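Local coordinates for putative N-acetylneuraminate lyase ([Ruminococcus] gnavus ATCC 29149, PDB 6RB7), which is a putative lyase of the dihydrodipicolinate synthetase family, with a chain built on a (beta/alpha)8 barrel and an assembly of four chains, at residues 62-67 with 100-105; 94-99 with 125-130; 39-44 with 253-258. All coordinates share one frame; numbering follows the deposited sequence.

Interaction 1: 62-67 with 100-105; sequences GLTKYF and MKVAEG
Thr64 in helix 57-70 faces Ala103 at the end of helix 89-103, and their CA atoms, 6.4 Å apart, are the nearest pair between segments 62-67 and 100-105. Val102 and Thr64 carry the contact. The CG2 methyl of Val102 lies 3.7 Å from Thr64 CB. The same methyl is 3.8 Å from Thr64 CG2, so one valine branch covers the side of the threonine. The two side chains meet at a slant. Val102 CG2 is tucked between its own backbone N and carbonyl carbon, and this branch is the one turned to the other helix.

Thr64 divides its two branches. A chi1 of -51° keeps OG1 beside the backbone N and leaves the methyl anti to it, pointing across the contact. Beyond Val102 it meets the methyl of Ala103, with Thr64 CG2 4.1 Å from Ala103 CB. The hydroxyl stays on its own helix, where OG1 is hydrogen-bonded to Val60 O. The polar atom is therefore satisfied within helix 57-70, and the face turned to Val102 and Ala103 is purely apolar.

These are consecutive helices on the outside of the (beta/alpha)8 barrel. Strand 74-77 runs in the wall between them in the chain order. The contact lies where helix 89-103 ends. Glu104 breaks the helix with a positive phi of 59°, and Gly105 also has positive phi as the chain turns off.

Lys65 adds the outer border. Its CG is 4.1 Å from Val102 CG2, while the rest of the chain carries the ammonium group off into an exposed region. No hydrogen bond crosses between the segments. Val102 also packs on Gln61, and Thr64 also rests on Phe45, in the loop after strand 41-43.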
ATOM      1  N   GLY A  62      34.417  13.330  18.545  1.00 13.58           N
ATOM      2  CA  GLY A  62      33.814  14.659  18.749  1.00 16.53           C
ATOM      3  C   GLY A  62      32.322  14.551  19.014  1.00 15.50           C
ATOM      4  O   GLY A  62      31.786  15.159  19.955  1.00 14.75           O
ATOM      5  N   LEU A  63      31.635  13.797  18.152  1.00 13.74           N
ATOM      6  CA  LEU A  63      30.173  13.671  18.311  1.00 12.58           C
ATOM      7  C   LEU A  63      29.824  12.887  19.582  1.00 11.96           C
ATOM      8  O   LEU A  63      28.837  13.227  20.251  1.00 13.10           O
ATOM      9  CB  LEU A  63      29.566  13.042  17.054  1.00 13.39           C
ATOM     10  CG  LEU A  63      28.041  12.997  17.057  1.00 12.63           C
ATOM     11  CD1 LEU A  63      27.421  14.384  17.076  1.00 14.26           C
ATOM     12  CD2 LEU A  63      27.539  12.217  15.860  1.00 14.33           C
ATOM     13  N   THR A  64      30.636  11.925  19.971  1.00 12.15           N
ATOM     14  CA  THR A  64      30.380  11.149  21.207  1.00 13.33           C
ATOM     15  C   THR A  64      30.507  12.089  22.415  1.00 14.29           C
ATOM     16  O   THR A  64      29.656  12.080  23.297  1.00 13.80           O
ATOM     17  CB  THR A  64      31.320   9.953  21.333  1.00 14.20           C
ATOM     18  OG1 THR A  64      31.307   9.172  20.140  1.00 13.16           O
ATOM     19  CG2 THR A  64      30.987   9.123  22.542  1.00 15.01           C
ATOM     20  N   LYS A  65      31.565  12.903  22.444  1.00 15.02           N
ATOM     21  CA  LYS A  65      31.783  13.828  23.585  1.00 15.05           C
ATOM     22  C   LYS A  65      30.638  14.839  23.632  1.00 15.19           C
ATOM     23  O   LYS A  65      30.228  15.257  24.751  1.00 15.95           O
ATOM     24  CB  LYS A  65      33.140  14.495  23.441  1.00 14.33           C
ATOM     25  CG  LYS A  65      34.284  13.530  23.626  1.00 16.04           C
ATOM     26  CD  LYS A  65      35.666  14.131  23.541  1.00 18.47           C
ATOM     27  CE  LYS A  65      35.961  14.699  22.166  1.00 22.34           C
ATOM     28  NZ  LYS A  65      37.318  15.312  22.088  1.00 25.13           N
ATOM     29  N   TYR A  66      30.126  15.249  22.473  1.00 13.94           N
ATOM     30  CA  TYR A  66      28.947  16.139  22.387  1.00 13.05           C
ATOM     31  C   TYR A  66      27.764  15.497  23.097  1.00 13.77           C
ATOM     32  O   TYR A  66      27.129  16.140  23.922  1.00 13.78           O
ATOM     33  CB  TYR A  66      28.633  16.430  20.929  1.00 12.84           C
ATOM     34  CG  TYR A  66      27.277  17.016  20.609  1.00 12.09           C
ATOM     35  CD1 TYR A  66      27.015  18.362  20.735  1.00 14.55           C
ATOM     36  CD2 TYR A  66      26.277  16.192  20.106  1.00 13.37           C
ATOM     37  CE1 TYR A  66      25.783  18.907  20.382  1.00 13.68           C
ATOM     38  CE2 TYR A  66      25.040  16.723  19.754  1.00 13.55           C
ATOM     39  CZ  TYR A  66      24.793  18.083  19.875  1.00 14.24           C
ATOM     40  OH  TYR A  66      23.566  18.583  19.526  1.00 14.87           O
ATOM     41  N   PHE A  67      27.471  14.240  22.808  1.00 13.27           N
ATOM     42  CA  PHE A  67      26.320  13.572  23.453  1.00 13.85           C
ATOM     43  C   PHE A  67      26.549  13.395  24.953  1.00 12.55           C
ATOM     44  O   PHE A  67      25.615  13.568  25.742  1.00 14.60           O
ATOM     45  CB  PHE A  67      26.019  12.245  22.772  1.00 12.59           C
ATOM     46  CG  PHE A  67      25.302  12.415  21.453  1.00 12.44           C
ATOM     47  CD1 PHE A  67      24.106  13.108  21.401  1.00 12.44           C
ATOM     48  CD2 PHE A  67      25.830  11.901  20.284  1.00 12.21           C
ATOM     49  CE1 PHE A  67      23.433  13.251  20.191  1.00 13.33           C
ATOM     50  CE2 PHE A  67      25.115  11.990  19.082  1.00 13.49           C
ATOM     51  CZ  PHE A  67      23.956  12.732  19.045  1.00 12.14           C
ATOM     52  N   MET A 100      33.272   4.046  21.741  1.00 15.81           N
ATOM     53  CA  MET A 100      33.561   3.362  23.033  1.00 17.65           C
ATOM     54  C   MET A 100      34.855   3.936  23.614  1.00 21.35           C
ATOM     55  O   MET A 100      34.955   3.964  24.838  1.00 22.90           O
ATOM     56  CB  MET A 100      33.655   1.853  22.825  1.00 19.48           C
ATOM     57  CG  MET A 100      32.343   1.198  22.379  1.00 17.85           C
ATOM     58  SD  MET A 100      30.914   1.589  23.412  1.00 19.76           S
ATOM     59  CE  MET A 100      31.233   0.551  24.843  1.00 20.53           C
ATOM     60  N   LYS A 101      35.754   4.435  22.762  1.00 19.10           N
ATOM     61  CA  LYS A 101      37.061   5.012  23.182  1.00 20.92           C
ATOM     62  C   LYS A 101      36.804   6.191  24.108  1.00 26.40           C
ATOM     63  O   LYS A 101      37.691   6.407  24.980  1.00 27.55           O
ATOM     64  CB  LYS A 101      37.885   5.528  22.002  1.00 27.42           C
ATOM     65  CG  LYS A 101      38.946   4.616  21.434  1.00 54.92           C
ATOM     66  CD  LYS A 101      40.102   5.393  20.807  1.00 60.53           C
ATOM     67  CE  LYS A 101      40.930   4.559  19.845  1.00 79.96           C
ATOM     68  NZ  LYS A 101      40.187   4.207  18.605  1.00 73.83           N
ATOM     69  N   VAL A 102      35.764   7.000  23.896  1.00 18.70           N
ATOM     70  CA  VAL A 102      35.701   8.315  24.603  1.00 21.57           C
ATOM     71  C   VAL A 102      34.430   8.398  25.403  1.00 21.35           C
ATOM     72  O   VAL A 102      34.264   9.428  26.093  1.00 23.41           O
ATOM     73  CB  VAL A 102      35.821   9.544  23.676  1.00 20.55           C
ATOM     74  CG1 VAL A 102      37.175   9.601  23.004  1.00 24.82           C
ATOM     75  CG2 VAL A 102      34.758   9.545  22.635  1.00 18.90           C
ATOM     76  N   ALA A 103      33.541   7.415  25.378  1.00 20.64           N
ATOM     77  CA  ALA A 103      32.270   7.542  26.106  1.00 19.13           C
ATOM     78  C   ALA A 103      32.470   7.470  27.626  1.00 19.27           C
ATOM     79  O   ALA A 103      31.590   7.942  28.378  1.00 21.52           O
ATOM     80  CB  ALA A 103      31.309   6.488  25.622  1.00 20.04           C
ATOM     81  N   GLU A 104      33.525   6.818  28.054  1.00 22.52           N
ATOM     82  CA  GLU A 104      33.935   6.765  29.481  1.00 24.67           C
ATOM     83  C   GLU A 104      32.803   6.161  30.321  1.00 24.65           C
ATOM     84  O   GLU A 104      32.649   6.621  31.451  1.00 24.94           O
ATOM     85  CB  GLU A 104      34.280   8.179  29.974  1.00 25.59           C
ATOM     86  CG  GLU A 104      35.509   8.758  29.291  1.00 29.56           C
ATOM     87  CD  GLU A 104      36.065  10.030  29.924  1.00 43.49           C
ATOM     88  OE1 GLU A 104      35.528  10.489  30.953  1.00 42.49           O
ATOM     89  OE2 GLU A 104      37.011  10.590  29.360  1.00 34.68           O
ATOM     90  N   GLY A 105      32.009   5.211  29.792  1.00 25.19           N
ATOM     91  CA  GLY A 105      30.892   4.605  30.541  1.00 26.67           C
ATOM     92  C   GLY A 105      29.738   5.574  30.809  1.00 22.37           C
ATOM     93  O   GLY A 105      28.855   5.242  31.605  1.00 28.70           O
TER

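Interaction 2: 94-99 with 125-130; sequences IVLENV and ARHAEG
His127 of helix 118-130 reaches across to Glu97 and Leu96 of helix 89-103, and these three residues make most of the contact. The two helix segments run nearly parallel, with axes 10.6 Å apart and 10° between their directions. Glu97 and His127 span that distance with long side chains, while Leu96 reaches Ala128.

The His127 ring is held out from its helix by a CG anti to the backbone N. Its NE2 donates a hydrogen bond to Glu97 OE2 at 2.8 Å, and the N-H...O angle of 166° is close to straight. The acceptor lies near the ring plane, at the ring edge. The imidazole meets OE2 from the anti side and somewhat out of the carboxylate plane. The two flat groups are thus not coplanar; their planes are 44° apart. Glu97 is extended beyond CG, and its side chain crosses that of His127 at about a right angle. The aliphatic part of Glu97 also lies by the ring, with CG 3.6 Å from His127 NE2.

Leu96 works on the inner side. Its CD2 methyl is 3.8 Å from Ala128 CB and equally close to Ala128 CA. The same methyl approaches His127 ND1 obliquely at 4.2 Å. Leu96 and Ala128 both also rest on Ala111 of strand 108-112, so the apolar pair fills the groove between two neighbouring barrel helices and the strand that links them. The Glu97 side chain lies about 4 Å from a bound glycerol.

The hydrogen bond therefore lies at the partly exposed edge, outside a buried apolar seam. As donor, NE2 carries a proton, and the bond restrains the rotation of the ring. A nearby carboxylate would be expected to favour the positively charged form of the imidazole, though the geometry does not establish its charge.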
ATOM      1  N   ILE A  94      34.911   0.819  12.902  1.00 13.67           N
ATOM      2  CA  ILE A  94      35.662   2.055  13.226  1.00 16.94           C
ATOM      3  C   ILE A  94      34.749   3.021  13.996  1.00 15.04           C
ATOM      4  O   ILE A  94      35.165   3.577  15.022  1.00 14.34           O
ATOM      5  CB  ILE A  94      36.280   2.664  11.972  1.00 15.71           C
ATOM      6  CG1 ILE A  94      37.371   1.704  11.444  1.00 18.36           C
ATOM      7  CG2 ILE A  94      36.825   4.056  12.283  1.00 16.21           C
ATOM      8  CD1 ILE A  94      37.845   2.040  10.082  1.00 22.29           C
ATOM      9  N   VAL A  95      33.496   3.178  13.562  1.00 12.58           N
ATOM     10  CA  VAL A  95      32.595   4.080  14.297  1.00 12.37           C
ATOM     11  C   VAL A  95      32.468   3.607  15.746  1.00 14.68           C
ATOM     12  O   VAL A  95      32.625   4.410  16.683  1.00 13.59           O
ATOM     13  CB  VAL A  95      31.211   4.175  13.611  1.00 13.50           C
ATOM     14  CG1 VAL A  95      30.223   4.879  14.492  1.00 13.54           C
ATOM     15  CG2 VAL A  95      31.327   4.834  12.241  1.00 12.91           C
ATOM     16  N   LEU A  96      32.129   2.335  15.953  1.00 12.33           N
ATOM     17  CA  LEU A  96      31.806   1.868  17.312  1.00 12.29           C
ATOM     18  C   LEU A  96      33.077   1.914  18.199  1.00 13.74           C
ATOM     19  O   LEU A  96      32.960   2.301  19.353  1.00 14.85           O
ATOM     20  CB  LEU A  96      31.184   0.484  17.279  1.00 12.31           C
ATOM     21  CG  LEU A  96      30.747  -0.039  18.634  1.00 13.55           C
ATOM     22  CD1 LEU A  96      29.619   0.838  19.231  1.00 15.93           C
ATOM     23  CD2 LEU A  96      30.277  -1.474  18.496  1.00 14.67           C
ATOM     24  N   GLU A  97      34.220   1.559  17.642  1.00 15.76           N
ATOM     25  CA  GLU A  97      35.488   1.636  18.411  1.00 14.78           C
ATOM     26  C   GLU A  97      35.705   3.056  18.916  1.00 14.98           C
ATOM     27  O   GLU A  97      36.100   3.211  20.072  1.00 16.71           O
ATOM     28  CB  GLU A  97      36.642   1.164  17.532  1.00 16.71           C
ATOM     29  CG  GLU A  97      36.622  -0.318  17.340  1.00 18.73           C
ATOM     30  CD  GLU A  97      37.551  -0.848  16.254  1.00 30.86           C
ATOM     31  OE1 GLU A  97      38.276  -0.049  15.642  1.00 30.75           O
ATOM     32  OE2 GLU A  97      37.505  -2.064  15.978  1.00 23.28           O
ATOM     33  N   ASN A  98      35.479   4.061  18.079  1.00 14.61           N
ATOM     34  CA  ASN A  98      35.719   5.473  18.444  1.00 14.53           C
ATOM     35  C   ASN A  98      34.653   5.988  19.402  1.00 16.64           C
ATOM     36  O   ASN A  98      34.983   6.787  20.267  1.00 18.05           O
ATOM     37  CB  ASN A  98      35.948   6.300  17.203  1.00 14.18           C
ATOM     38  CG  ASN A  98      37.348   6.041  16.656  1.00 17.85           C
ATOM     39  OD1 ASN A  98      38.322   6.538  17.242  1.00 18.98           O
ATOM     40  ND2 ASN A  98      37.456   5.235  15.599  1.00 17.44           N
ATOM     41  N   VAL A  99      33.417   5.514  19.324  1.00 12.89           N
ATOM     42  CA  VAL A  99      32.421   5.839  20.375  1.00 14.33           C
ATOM     43  C   VAL A  99      32.902   5.308  21.719  1.00 16.61           C
ATOM     44  O   VAL A  99      32.904   6.031  22.733  1.00 15.84           O
ATOM     45  CB  VAL A  99      31.028   5.275  20.002  1.00 13.31           C
ATOM     46  CG1 VAL A  99      30.082   5.410  21.199  1.00 14.23           C
ATOM     47  CG2 VAL A  99      30.509   5.985  18.758  1.00 15.03           C
ATOM     48  N   ALA A 125      27.996  -8.140  15.399  1.00 12.22           N
ATOM     49  CA  ALA A 125      27.485  -8.520  16.732  1.00 13.29           C
ATOM     50  C   ALA A 125      28.662  -8.938  17.627  1.00 11.62           C
ATOM     51  O   ALA A 125      28.736  -8.496  18.778  1.00 14.02           O
ATOM     52  CB  ALA A 125      26.440  -9.597  16.619  1.00 14.67           C
ATOM     53  N   ARG A 126      29.507  -9.822  17.127  1.00 14.10           N
ATOM     54  CA  ARG A 126      30.651 -10.349  17.912  1.00 14.93           C
ATOM     55  C   ARG A 126      31.569  -9.187  18.261  1.00 13.95           C
ATOM     56  O   ARG A 126      32.022  -9.112  19.428  1.00 15.79           O
ATOM     57  CB  ARG A 126      31.379 -11.411  17.086  1.00 18.50           C
ATOM     58  CG  ARG A 126      32.545 -12.083  17.787  1.00 24.50           C
ATOM     59  CD  ARG A 126      33.093 -13.133  16.802  1.00 36.68           C
ATOM     60  NE  ARG A 126      32.083 -14.193  16.575  1.00 65.05           N
ATOM     61  CZ  ARG A 126      31.328 -14.398  15.471  1.00 69.98           C
ATOM     62  NH1 ARG A 126      31.455 -13.647  14.387  1.00 65.17           N
ATOM     63  NH2 ARG A 126      30.426 -15.370  15.464  1.00 54.53           N
ATOM     64  N   HIS A 127      31.837  -8.298  17.301  1.00 13.44           N
ATOM     65  CA  HIS A 127      32.710  -7.130  17.524  1.00 13.78           C
ATOM     66  C   HIS A 127      32.114  -6.244  18.621  1.00 15.32           C
ATOM     67  O   HIS A 127      32.861  -5.772  19.514  1.00 16.08           O
ATOM     68  CB  HIS A 127      32.960  -6.420  16.205  1.00 15.19           C
ATOM     69  CG  HIS A 127      33.695  -5.143  16.340  1.00 14.15           C
ATOM     70  ND1 HIS A 127      33.032  -3.933  16.483  1.00 15.88           N
ATOM     71  CD2 HIS A 127      35.018  -4.876  16.307  1.00 15.77           C
ATOM     72  CE1 HIS A 127      33.943  -2.979  16.518  1.00 16.16           C
ATOM     73  NE2 HIS A 127      35.172  -3.522  16.410  1.00 16.05           N
ATOM     74  N   ALA A 128      30.799  -5.996  18.565  1.00 12.98           N
ATOM     75  CA  ALA A 128      30.118  -5.133  19.541  1.00 14.66           C
ATOM     76  C   ALA A 128      30.182  -5.742  20.942  1.00 12.43           C
ATOM     77  O   ALA A 128      30.447  -5.008  21.918  1.00 14.15           O
ATOM     78  CB  ALA A 128      28.689  -4.842  19.079  1.00 13.49           C
ATOM     79  N   GLU A 129      29.944  -7.039  21.073  1.00 14.44           N
ATOM     80  CA  GLU A 129      30.021  -7.703  22.386  1.00 14.97           C
ATOM     81  C   GLU A 129      31.477  -7.603  22.887  1.00 15.13           C
ATOM     82  O   GLU A 129      31.700  -7.366  24.097  1.00 16.62           O
ATOM     83  CB  GLU A 129      29.528  -9.128  22.321  1.00 15.25           C
ATOM     84  CG  GLU A 129      29.660  -9.796  23.668  1.00 17.00           C
ATOM     85  CD  GLU A 129      28.883 -11.086  23.829  1.00 22.40           C
ATOM     86  OE1 GLU A 129      27.658 -11.050  23.908  1.00 17.94           O
ATOM     87  OE2 GLU A 129      29.531 -12.121  23.903  1.00 25.40           O
ATOM     88  N   GLY A 130      32.434  -7.710  22.005  1.00 16.22           N
ATOM     89  CA  GLY A 130      33.860  -7.584  22.376  1.00 17.49           C
ATOM     90  C   GLY A 130      34.176  -6.227  22.975  1.00 22.57           C
ATOM     91  O   GLY A 130      35.113  -6.130  23.809  1.00 19.49           O
TER

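Interaction 3: 39-44 with 253-258; sequences KGVIPA and KLDECI
A small buried contact, part apolar and part water-mediated, joins Gly40, just before strand 41-43, and Val41, its first residue, to Asp255 of helix 248-259. The nearest CA atoms are those of Gly40 and Asp255, 7.3 Å apart. Asp255 is the helix residue that does the touching. Its OD2 lies 3.8 Å from Gly40 CA, and its CB is 4.1 Å from Val41 CG2. The side chains of Val41 and Asp255 run antiparallel alongside one another. In Val41, chi1 of 169° puts CG1 anti to the backbone N and leaves CG2, beside the N, to face Asp255.

Strand 41-43 is the first strand of the (beta/alpha)8 barrel, and helix 248-259 follows the last, 238-241. The contact therefore joins the beginning and end of the barrel. Ile42 and Ala44 share backbone hydrogen bonds with Ala239 and Gly241 of that last strand.

The carboxylate of Asp255 divides its work. OD1 is engaged by Arg232 NE in a salt bridge. OD2 faces the strand and lies 3.2 Å from a water that can donate to it. The same water is 3.0 Å from Gly40 O, but this link is weak, and the water has more acceptors in reach than protons to give. Gly40 has a phi of 145°, a conformation open to glycine. Val41 also packs on Tyr244, in a loop.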
ATOM      1  N   LYS A  39      15.953   3.769  29.611  1.00 12.44           N
ATOM      2  CA  LYS A  39      14.784   4.657  29.730  1.00 14.47           C
ATOM      3  C   LYS A  39      15.282   6.089  29.670  1.00 22.21           C
ATOM      4  O   LYS A  39      15.726   6.634  30.698  1.00 31.74           O
ATOM      5  CB  LYS A  39      14.060   4.420  31.053  1.00 15.27           C
ATOM      6  CG  LYS A  39      13.447   3.053  31.148  1.00 15.11           C
ATOM      7  CD  LYS A  39      12.673   2.836  32.399  1.00 19.48           C
ATOM      8  CE  LYS A  39      12.162   1.423  32.536  1.00 23.89           C
ATOM      9  NZ  LYS A  39      11.327   1.350  33.758  1.00 26.12           N
ATOM     10  N   GLY A  40      14.907   6.742  28.620  1.00 16.45           N
ATOM     11  CA  GLY A  40      15.261   8.156  28.432  1.00 18.78           C
ATOM     12  C   GLY A  40      15.504   8.405  26.970  1.00 22.31           C
ATOM     13  O   GLY A  40      14.960   7.676  26.114  1.00 18.10           O
ATOM     14  N   VAL A  41      16.273   9.435  26.712  1.00 13.35           N
ATOM     15  CA  VAL A  41      16.492   9.955  25.342  1.00 12.58           C
ATOM     16  C   VAL A  41      17.812   9.366  24.831  1.00 11.54           C
ATOM     17  O   VAL A  41      18.872   9.594  25.414  1.00 13.39           O
ATOM     18  CB  VAL A  41      16.533  11.478  25.393  1.00 13.75           C
ATOM     19  CG1 VAL A  41      17.022  12.076  24.086  1.00 15.62           C
ATOM     20  CG2 VAL A  41      15.179  12.044  25.827  1.00 13.78           C
ATOM     21  N   ILE A  42      17.717   8.565  23.769  1.00 11.69           N
ATOM     22  CA  ILE A  42      18.869   7.890  23.122  1.00 11.60           C
ATOM     23  C   ILE A  42      18.921   8.343  21.670  1.00 11.50           C
ATOM     24  O   ILE A  42      18.283   7.767  20.769  1.00 11.38           O
ATOM     25  CB  ILE A  42      18.790   6.365  23.282  1.00 11.96           C
ATOM     26  CG1 ILE A  42      18.808   5.972  24.761  1.00 13.15           C
ATOM     27  CG2 ILE A  42      19.906   5.684  22.489  1.00 13.65           C
ATOM     28  CD1 ILE A  42      18.729   4.481  25.014  1.00 15.57           C
ATOM     29  N   PRO A  43      19.622   9.446  21.365  1.00  9.37           N
ATOM     30  CA  PRO A  43      19.770   9.843  19.977  1.00 10.65           C
ATOM     31  C   PRO A  43      20.422   8.799  19.086  1.00 12.33           C
ATOM     32  O   PRO A  43      21.347   8.111  19.503  1.00 11.78           O
ATOM     33  CB  PRO A  43      20.716  11.051  20.055  1.00 11.96           C
ATOM     34  CG  PRO A  43      20.530  11.582  21.466  1.00 11.78           C
ATOM     35  CD  PRO A  43      20.355  10.327  22.299  1.00 11.91           C
ATOM     36  N   ALA A  44      19.966   8.700  17.841  1.00 10.55           N
ATOM     37  CA  ALA A  44      20.734   8.031  16.780  1.00 10.41           C
ATOM     38  C   ALA A  44      22.015   8.810  16.537  1.00 13.39           C
ATOM     39  O   ALA A  44      22.010  10.033  16.392  1.00 15.91           O
ATOM     40  CB  ALA A  44      19.933   7.912  15.522  1.00 13.43           C
ATOM     41  N   LYS A 253      14.045  17.979  27.663  1.00 11.59           N
ATOM     42  CA  LYS A 253      13.034  18.797  28.370  1.00 12.47           C
ATOM     43  C   LYS A 253      11.627  18.258  28.099  1.00 12.39           C
ATOM     44  O   LYS A 253      10.820  18.219  29.023  1.00 14.67           O
ATOM     45  CB  LYS A 253      13.165  20.258  27.968  1.00 13.96           C
ATOM     46  CG  LYS A 253      12.293  21.174  28.827  1.00 14.68           C
ATOM     47  CD  LYS A 253      12.815  21.275  30.243  1.00 19.27           C
ATOM     48  CE  LYS A 253      11.969  22.224  31.067  1.00 26.22           C
ATOM     49  NZ  LYS A 253      12.560  22.418  32.423  1.00 25.96           N
ATOM     50  N   LEU A 254      11.371  17.797  26.883  1.00 12.88           N
ATOM     51  CA  LEU A 254      10.073  17.147  26.551  1.00 12.13           C
ATOM     52  C   LEU A 254       9.881  15.957  27.469  1.00 11.85           C
ATOM     53  O   LEU A 254       8.801  15.812  28.049  1.00 14.23           O
ATOM     54  CB  LEU A 254      10.114  16.748  25.081  1.00 13.19           C
ATOM     55  CG  LEU A 254       8.905  16.032  24.517  1.00 13.60           C
ATOM     56  CD1 LEU A 254       7.598  16.701  24.846  1.00 16.12           C
ATOM     57  CD2 LEU A 254       9.048  15.900  23.025  1.00 16.02           C
ATOM     58  N   ASP A 255      10.891  15.111  27.600  1.00 12.40           N
ATOM     59  CA  ASP A 255      10.787  13.889  28.418  1.00 13.24           C
ATOM     60  C   ASP A 255      10.560  14.272  29.881  1.00 16.44           C
ATOM     61  O   ASP A 255       9.758  13.612  30.565  1.00 20.53           O
ATOM     62  CB  ASP A 255      12.013  13.018  28.214  1.00 16.00           C
ATOM     63  CG  ASP A 255      11.761  11.552  28.411  1.00 19.30           C
ATOM     64  OD1 ASP A 255      10.628  11.137  28.160  1.00 21.56           O
ATOM     65  OD2 ASP A 255      12.696  10.871  28.850  1.00 19.96           O
ATOM     66  N   GLU A 256      11.231  15.318  30.355  1.00 15.90           N
ATOM     67  CA  GLU A 256      11.037  15.812  31.747  1.00 17.26           C
ATOM     68  C   GLU A 256       9.579  16.238  31.934  1.00 17.46           C
ATOM     69  O   GLU A 256       8.950  15.833  32.953  1.00 18.66           O
ATOM     70  CB  GLU A 256      11.999  16.976  32.005  1.00 18.66           C
ATOM     71  CG  GLU A 256      11.928  17.503  33.411  1.00 23.67           C
ATOM     72  CD  GLU A 256      12.681  18.822  33.548  1.00 28.25           C
ATOM     73  OE1 GLU A 256      12.076  19.871  33.300  1.00 31.63           O
ATOM     74  OE2 GLU A 256      13.885  18.775  33.750  1.00 38.63           O
ATOM     75  N   CYS A 257       9.003  16.958  30.991  1.00 15.98           N
ATOM     76  CA  CYS A 257       7.589  17.384  31.072  1.00 15.83           C
ATOM     77  C   CYS A 257       6.672  16.163  31.081  1.00 21.17           C
ATOM     78  O   CYS A 257       5.720  16.131  31.901  1.00 19.92           O
ATOM     79  CB  CYS A 257       7.191  18.308  29.946  1.00 18.98           C
ATOM     80  SG  CYS A 257       8.034  19.907  29.996  1.00 21.34           S
ATOM     81  N   ILE A 258       6.917  15.181  30.216  1.00 17.63           N
ATOM     82  CA  ILE A 258       6.053  13.972  30.183  1.00 18.44           C
ATOM     83  C   ILE A 258       6.112  13.258  31.532  1.00 19.59           C
ATOM     84  O   ILE A 258       5.056  12.880  32.062  1.00 20.48           O
ATOM     85  CB  ILE A 258       6.458  13.053  29.025  1.00 15.59           C
ATOM     86  CG1 ILE A 258       6.131  13.711  27.673  1.00 15.97           C
ATOM     87  CG2 ILE A 258       5.826  11.664  29.159  1.00 17.37           C
ATOM     88  CD1 ILE A 258       6.959  13.151  26.563  1.00 15.69           C
TER
HETATM   89  O   HOH W   1      12.205   8.236  27.058  1.00 38.97           O

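Overall arrangement
Along the chain, interaction 3 pairs the first barrel strand with the helix after the last strand, and interactions 1 and 2 both fall between its ends. Interactions 1 and 2 share helix 89-103, which has helix 57-70 next to it in one contact and helix 118-130 in the other. Their centres are 13 Å apart, and they touch where Thr64 OG1 packs on Val99 CA. Interaction 1 also reaches interaction 3, about 19 Å away between centres, through Phe67 against Pro43. Interactions 2 and 3 do not touch; their centres are 25 Å apart. Together the three contacts join helices of the outer layer to one another and to the strand wall of one barrel.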